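TraI domain-containing protein (Salmonella typhi, PDB 2IPQ) is of unknown function, but its C-terminal domain, the part crystallised here, belongs to the TraI C-terminal family and may serve in conjugal DNA transfer. Local coordinates at residues D9-W14 with G46-F51; R88-C93 with T109-K114. All blocks are in the same frame, centred on the assembly; numbering follows the deposited sequence. Where two conformers were deposited one is given.

Contact 1 of 2, residues D9-W14 with G46-F51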
loop_
_atom_site.group_PDB
_atom_site.type_symbol
_atom_site.label_atom_id
_atom_site.label_comp_id
_atom_site.label_asym_id
_atom_site.label_seq_id
_atom_site.Cartn_x
_atom_site.Cartn_y
_atom_site.Cartn_z
ATOM N N ASP A 9 0.750 14.716 -4.238
ATOM C CA ASP A 9 -0.708 14.872 -4.142
ATOM C C ASP A 9 -1.481 14.006 -5.163
ATOM O O ASP A 9 -2.530 13.456 -4.846
ATOM C CB ASP A 9 -1.124 16.335 -4.258
ATOM C CG ASP A 9 -0.837 17.146 -2.975
ATOM O OD1 ASP A 9 -0.879 16.554 -1.874
ATOM O OD2 ASP A 9 -0.567 18.378 -3.070
ATOM N N LEU A 10 -0.948 13.884 -6.375
ATOM C CA LEU A 10 -1.540 13.047 -7.406
ATOM C C LEU A 10 -1.515 11.597 -6.968
ATOM O O LEU A 10 -2.528 10.894 -7.036
ATOM C CB LEU A 10 -0.735 13.169 -8.689
ATOM C CG LEU A 10 -1.486 13.271 -10.015
ATOM C CD1 LEU A 10 -0.514 13.034 -11.155
ATOM C CD2 LEU A 10 -2.665 12.302 -10.085
ATOM N N PHE A 11 -0.351 11.130 -6.525
ATOM C CA PHE A 11 -0.242 9.741 -6.172
ATOM C C PHE A 11 -1.133 9.418 -4.969
ATOM O O PHE A 11 -1.796 8.380 -4.929
ATOM C CB PHE A 11 1.195 9.343 -5.851
ATOM C CG PHE A 11 1.275 8.044 -5.099
ATOM C CD1 PHE A 11 1.246 8.024 -3.717
ATOM C CD2 PHE A 11 1.353 6.851 -5.774
ATOM C CE1 PHE A 11 1.302 6.801 -3.025
ATOM C CE2 PHE A 11 1.405 5.627 -5.091
ATOM C CZ PHE A 11 1.385 5.618 -3.705
ATOM N N TRP A 12 -1.148 10.303 -3.980
ATOM C CA TRP A 12 -1.882 10.030 -2.749
ATOM C C TRP A 12 -3.400 10.143 -3.010
ATOM O O TRP A 12 -4.211 9.341 -2.509
ATOM C CB TRP A 12 -1.435 11.024 -1.677
ATOM C CG TRP A 12 -2.312 11.030 -0.477
ATOM C CD1 TRP A 12 -3.152 12.022 -0.086
ATOM C CD2 TRP A 12 -2.429 9.987 0.503
ATOM N NE1 TRP A 12 -3.789 11.666 1.077
ATOM C CE2 TRP A 12 -3.367 10.417 1.455
ATOM C CE3 TRP A 12 -1.837 8.724 0.655
ATOM C CZ2 TRP A 12 -3.730 9.637 2.555
ATOM C CZ3 TRP A 12 -2.191 7.946 1.745
ATOM C CH2 TRP A 12 -3.133 8.407 2.683
ATOM N N SER A 13 -3.774 11.145 -3.802
ATOM C CA SER A 13 -5.139 11.294 -4.268
ATOM C C SER A 13 -5.633 10.061 -5.038
ATOM O O SER A 13 -6.759 9.600 -4.844
ATOM C CB SER A 13 -5.242 12.547 -5.151
ATOM O OG SER A 13 -6.507 12.594 -5.770
ATOM N N TRP A 14 -4.785 9.524 -5.917
ATOM C CA TRP A 14 -5.108 8.309 -6.672
ATOM C C TRP A 14 -5.275 7.081 -5.766
ATOM O O TRP A 14 -6.218 6.296 -5.917
ATOM C CB TRP A 14 -4.029 8.059 -7.742
ATOM C CG TRP A 14 -4.027 6.648 -8.347
ATOM C CD1 TRP A 14 -4.713 6.220 -9.452
ATOM C CD2 TRP A 14 -3.298 5.515 -7.862
ATOM N NE1 TRP A 14 -4.460 4.881 -9.681
ATOM C CE2 TRP A 14 -3.590 4.428 -8.719
ATOM C CE3 TRP A 14 -2.418 5.312 -6.782
ATOM C CZ2 TRP A 14 -3.034 3.154 -8.533
ATOM C CZ3 TRP A 14 -1.873 4.049 -6.596
ATOM C CH2 TRP A 14 -2.183 2.983 -7.476
ATOM N N GLY A 46 5.574 -2.376 -6.311
ATOM C CA GLY A 46 4.295 -2.687 -6.967
ATOM C C GLY A 46 3.268 -1.547 -6.986
ATOM O O GLY A 46 2.654 -1.285 -8.011
ATOM N N VAL A 47 3.065 -0.853 -5.872
ATOM C CA VAL A 47 2.001 0.151 -5.830
ATOM C C VAL A 47 2.338 1.383 -6.694
ATOM O O VAL A 47 1.460 2.047 -7.224
ATOM C CB VAL A 47 1.711 0.627 -4.403
ATOM C CG1 VAL A 47 2.921 1.380 -3.859
ATOM C CG2 VAL A 47 0.512 1.601 -4.417
ATOM N N PHE A 48 3.622 1.684 -6.842
ATOM C CA PHE A 48 4.050 2.802 -7.670
ATOM C C PHE A 48 3.991 2.446 -9.148
ATOM O O PHE A 48 3.614 3.263 -9.977
ATOM C CB PHE A 48 5.447 3.231 -7.272
ATOM C CG PHE A 48 5.524 3.799 -5.877
ATOM C CD1 PHE A 48 4.769 4.913 -5.526
ATOM C CD2 PHE A 48 6.356 3.223 -4.928
ATOM C CE1 PHE A 48 4.833 5.445 -4.240
ATOM C CE2 PHE A 48 6.431 3.730 -3.646
ATOM C CZ PHE A 48 5.670 4.850 -3.287
ATOM N N PHE A 49 4.363 1.219 -9.482
ATOM C CA PHE A 49 4.224 0.737 -10.853
ATOM C C PHE A 49 2.759 0.738 -11.291
ATOM O O PHE A 49 2.450 1.035 -12.441
ATOM C CB PHE A 49 4.786 -0.678 -10.971
ATOM C CG PHE A 49 6.276 -0.733 -11.004
ATOM C CD1 PHE A 49 7.009 0.316 -11.529
ATOM C CD2 PHE A 49 6.949 -1.844 -10.519
ATOM C CE1 PHE A 49 8.393 0.271 -11.568
ATOM C CE2 PHE A 49 8.348 -1.901 -10.556
ATOM C CZ PHE A 49 9.062 -0.836 -11.078
ATOM N N LEU A 50 1.864 0.392 -10.365
ATOM C CA LEU A 50 0.435 0.415 -10.650
ATOM C C LEU A 50 -0.103 1.839 -10.880
ATOM O O LEU A 50 -0.893 2.042 -11.781
ATOM C CB LEU A 50 -0.333 -0.296 -9.531
ATOM C CG LEU A 50 -1.848 -0.431 -9.704
ATOM C CD1 LEU A 50 -2.282 -1.190 -11.007
ATOM C CD2 LEU A 50 -2.519 -1.031 -8.436
ATOM N N PHE A 51 0.328 2.803 -10.064
ATOM C CA PHE A 51 0.092 4.243 -10.304
ATOM C C PHE A 51 0.550 4.627 -11.692
ATOM O O PHE A 51 -0.221 5.150 -12.491
ATOM C CB PHE A 51 0.862 5.108 -9.278
ATOM C CG PHE A 51 0.824 6.601 -9.572
ATOM C CD1 PHE A 51 -0.305 7.362 -9.270
ATOM C CD2 PHE A 51 1.912 7.238 -10.166
ATOM C CE1 PHE A 51 -0.342 8.729 -9.540
ATOM C CE2 PHE A 51 1.887 8.622 -10.449
ATOM C CZ PHE A 51 0.758 9.362 -10.130
#
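F11 and W14 of helix 9-14 meet F51 of helix 46-51 where the two helix segments cross nearly at right angles (98°), their axes 11.1 Å apart at closest approach. The spacing is filled by rings: F11, W14, F48 and F51 form an aromatic cluster. F51, its CG anti to the backbone N (chi1 172°), turns its ring to meet both F11 and W14. One edge of the F51 ring points at the face of W14, in an edge-to-face pair with the five-membered ring, centroids 5.5 Å apart. Its own face receives F11: CB of F11 lies 4.2 Å from the centroid of the F51 ring as a CH-pi contact, and the edge of the F11 ring turns toward the same ring in an offset edge-to-face pair. W14 reaches farther, over the backbone of helix 46-51. CA of F51 stands 3.9 Å from the centroid of the W14 six-membered ring, close to its normal, while CG of L50 meets the edge of the indole 4.0 Å from CZ2 of W14. Over one face of F11, toward its rim, lies CE1 of F48, the planes tilted by 39°. V47 CG2 touches the outer ends of both F11 and W14, 4.1 Å from CZ3 of W14. L10 closes one border, its CD1 touching F51 CZ. H55, just beyond helix 46-54, stacks on F51 and also meets W14, while V72 and F76 of helix 68-77 pack against F11, joining helices 4-20, 46-54 and 68-77 in one apolar core.

Contact 2 of 2, residues R88-C93 with T109-K114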
loop_
_atom_site.group_PDB
_atom_site.type_symbol
_atom_site.label_atom_id
_atom_site.label_comp_id
_atom_site.label_asym_id
_atom_site.label_seq_id
_atom_site.Cartn_x
_atom_site.Cartn_y
_atom_site.Cartn_z
ATOM N N ARG A 88 11.697 3.169 11.553
ATOM C CA ARG A 88 11.441 2.156 10.536
ATOM C C ARG A 88 10.257 2.531 9.656
ATOM O O ARG A 88 9.166 2.779 10.165
ATOM C CB ARG A 88 11.209 0.799 11.194
ATOM C CG ARG A 88 10.305 -0.137 10.424
ATOM C CD ARG A 88 10.170 -1.426 11.195
ATOM N NE ARG A 88 10.413 -2.545 10.311
ATOM C CZ ARG A 88 10.967 -3.687 10.687
ATOM N NH1 ARG A 88 11.337 -3.856 11.952
ATOM N NH2 ARG A 88 11.145 -4.657 9.794
ATOM N N ARG A 89 10.475 2.568 8.341
ATOM C CA ARG A 89 9.424 3.006 7.404
ATOM C C ARG A 89 8.941 1.886 6.524
ATOM O O ARG A 89 7.874 1.996 5.918
ATOM C CB ARG A 89 9.881 4.202 6.548
ATOM C CG ARG A 89 11.136 3.949 5.747
ATOM C CD ARG A 89 11.737 5.243 5.229
ATOM N NE ARG A 89 12.095 5.164 3.812
ATOM C CZ ARG A 89 13.338 4.996 3.368
ATOM N NH1 ARG A 89 14.346 4.882 4.228
ATOM N NH2 ARG A 89 13.575 4.936 2.063
ATOM N N PHE A 90 9.723 0.801 6.472
ATOM C CA PHE A 90 9.392 -0.393 5.679
ATOM C C PHE A 90 9.136 -1.618 6.541
ATOM O O PHE A 90 9.917 -1.926 7.425
ATOM C CB PHE A 90 10.511 -0.705 4.664
ATOM C CG PHE A 90 10.673 0.339 3.610
ATOM C CD1 PHE A 90 9.687 0.535 2.666
ATOM C CD2 PHE A 90 11.811 1.150 3.566
ATOM C CE1 PHE A 90 9.820 1.519 1.684
ATOM C CE2 PHE A 90 11.950 2.136 2.584
ATOM C CZ PHE A 90 10.943 2.314 1.637
ATOM N N TRP A 91 8.052 -2.339 6.266
ATOM C CA TRP A 91 7.833 -3.637 6.879
ATOM C C TRP A 91 7.917 -4.765 5.835
ATOM O O TRP A 91 7.522 -4.600 4.658
ATOM C CB TRP A 91 6.460 -3.668 7.570
ATOM C CG TRP A 91 6.435 -3.037 8.938
ATOM C CD1 TRP A 91 6.448 -3.690 10.145
ATOM C CD2 TRP A 91 6.385 -1.629 9.241
ATOM N NE1 TRP A 91 6.426 -2.774 11.178
ATOM C CE2 TRP A 91 6.386 -1.505 10.653
ATOM C CE3 TRP A 91 6.351 -0.465 8.459
ATOM C CZ2 TRP A 91 6.349 -0.259 11.300
ATOM C CZ3 TRP A 91 6.323 0.768 9.102
ATOM C CH2 TRP A 91 6.314 0.860 10.509
ATOM N N GLN A 92 8.438 -5.915 6.256
ATOM C CA GLN A 92 8.336 -7.109 5.436
ATOM C C GLN A 92 7.086 -7.893 5.714
ATOM O O GLN A 92 6.587 -7.926 6.844
ATOM C CB GLN A 92 9.523 -8.022 5.661
ATOM C CG GLN A 92 10.771 -7.501 5.035
ATOM C CD GLN A 92 11.956 -7.824 5.877
ATOM O OE1 GLN A 92 12.338 -8.997 6.001
ATOM N NE2 GLN A 92 12.549 -6.792 6.486
ATOM N N CYS A 93 6.592 -8.542 4.671
ATOM C CA CYS A 93 5.383 -9.337 4.772
ATOM C C CYS A 93 5.611 -10.565 3.932
ATOM O O CYS A 93 6.409 -10.530 2.987
ATOM C CB CYS A 93 4.205 -8.565 4.194
ATOM S SG CYS A 93 3.832 -7.050 5.128
ATOM N N THR A 109 8.034 -6.118 0.691
ATOM C CA THR A 109 8.236 -5.001 1.620
ATOM C C THR A 109 7.416 -3.802 1.152
ATOM O O THR A 109 7.056 -3.713 -0.023
ATOM C CB THR A 109 9.755 -4.647 1.884
ATOM O OG1 THR A 109 10.066 -3.344 1.429
ATOM C CG2 THR A 109 10.692 -5.631 1.251
ATOM N N GLY A 110 7.100 -2.901 2.077
ATOM C CA GLY A 110 6.362 -1.711 1.723
ATOM C C GLY A 110 5.931 -0.953 2.950
ATOM O O GLY A 110 6.417 -1.185 4.035
ATOM N N TYR A 111 4.983 -0.057 2.752
ATOM C CA TYR A 111 4.608 0.927 3.741
ATOM C C TYR A 111 3.410 0.415 4.491
ATOM O O TYR A 111 2.605 -0.328 3.939
ATOM C CB TYR A 111 4.228 2.218 3.017
ATOM C CG TYR A 111 5.394 2.922 2.355
ATOM C CD1 TYR A 111 5.555 2.907 0.953
ATOM C CD2 TYR A 111 6.335 3.603 3.119
ATOM C CE1 TYR A 111 6.657 3.582 0.334
ATOM C CE2 TYR A 111 7.423 4.272 2.524
ATOM C CZ TYR A 111 7.577 4.256 1.138
ATOM O OH TYR A 111 8.659 4.918 0.581
ATOM N N LEU A 112 3.288 0.817 5.744
ATOM C CA LEU A 112 2.023 0.736 6.466
ATOM C C LEU A 112 1.357 2.096 6.589
ATOM O O LEU A 112 1.992 3.070 6.966
ATOM C CB LEU A 112 2.257 0.170 7.872
ATOM C CG LEU A 112 2.634 -1.321 7.941
ATOM C CD1 LEU A 112 2.728 -1.676 9.383
ATOM C CD2 LEU A 112 1.589 -2.140 7.287
ATOM N N ILE A 113 0.075 2.175 6.288
ATOM C CA ILE A 113 -0.641 3.435 6.431
ATOM C C ILE A 113 -1.872 3.218 7.297
ATOM O O ILE A 113 -2.671 2.320 7.019
ATOM C CB ILE A 113 -1.099 3.902 5.044
ATOM C CG1 ILE A 113 0.127 4.166 4.165
ATOM C CG2 ILE A 113 -2.060 5.113 5.151
ATOM C CD1 ILE A 113 -0.166 4.038 2.695
ATOM N N LYS A 114 -2.028 4.038 8.328
ATOM C CA LYS A 114 -3.160 3.949 9.243
ATOM C C LYS A 114 -4.442 3.946 8.455
ATOM O O LYS A 114 -4.603 4.795 7.576
ATOM C CB LYS A 114 -3.196 5.159 10.160
ATOM C CG LYS A 114 -2.304 5.084 11.348
ATOM C CD LYS A 114 -2.546 6.284 12.294
ATOM C CE LYS A 114 -3.967 6.278 12.852
ATOM N NZ LYS A 114 -4.142 7.174 14.034
HETATM O O HOH W 1 5.368 2.803 6.536
#
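W91 and G110 form an antiparallel hydrogen-bonded pair: W91 N bonds to G110 O (3.0 Å), and G110 N to W91 O (3.1 Å). The indole of W91, its CG anti to the carbonyl carbon (chi1 -81°), presents one face to L112, whose CD1 sits over the ring, 3.8 Å from the centroid of the five-membered part. CD of R88 lies against the opposite face, toward the rim; R88 NE bonds to F90 O at 3.0 Å, with the oxygen in the guanidinium plane. These strands are the two arms of the beta hairpin 91-96/105-114, central in the antiparallel sheet, with strand 131-133 beside one arm and strand 39-43 beside the other. F90 and Y111 point the same way, side by side. CE1 of F90 lies over the Y111 ring near its rim, 3.6 Å from CZ of Y111, the planes inclined at 41°. The hydroxyl of Y111 is hydrogen-bonded to E77 and Q73 of helix 68-77, and E77 also takes a salt bridge from R89. Where direct pairing gives out, a water accepts from L112 N (3.0 Å) and probably donates to R89 O (2.7 Å).

Overall arrangement
Contact 1 is a crossing of two helices and contact 2 a pairing of two strands; their centres are 16 Å apart, on opposite sides of the chain's centre. They nevertheless touch: CZ of F48 packs 4.0 Å from CE1 of Y111, and CH2 of W12 lies 4.3 Å from CG2 of I113, so side chains of the helix pair pack on strand 105-114. Helix 68-77 bridges them as well, since F76 meets both F11 and Y111 edge-to-face and Q73 touches F48 and F90. In sequence contact 1 closes before contact 2 opens. Both lie in the one TraI C-terminal family region, and neither holds a bound ligand or metal among its atoms.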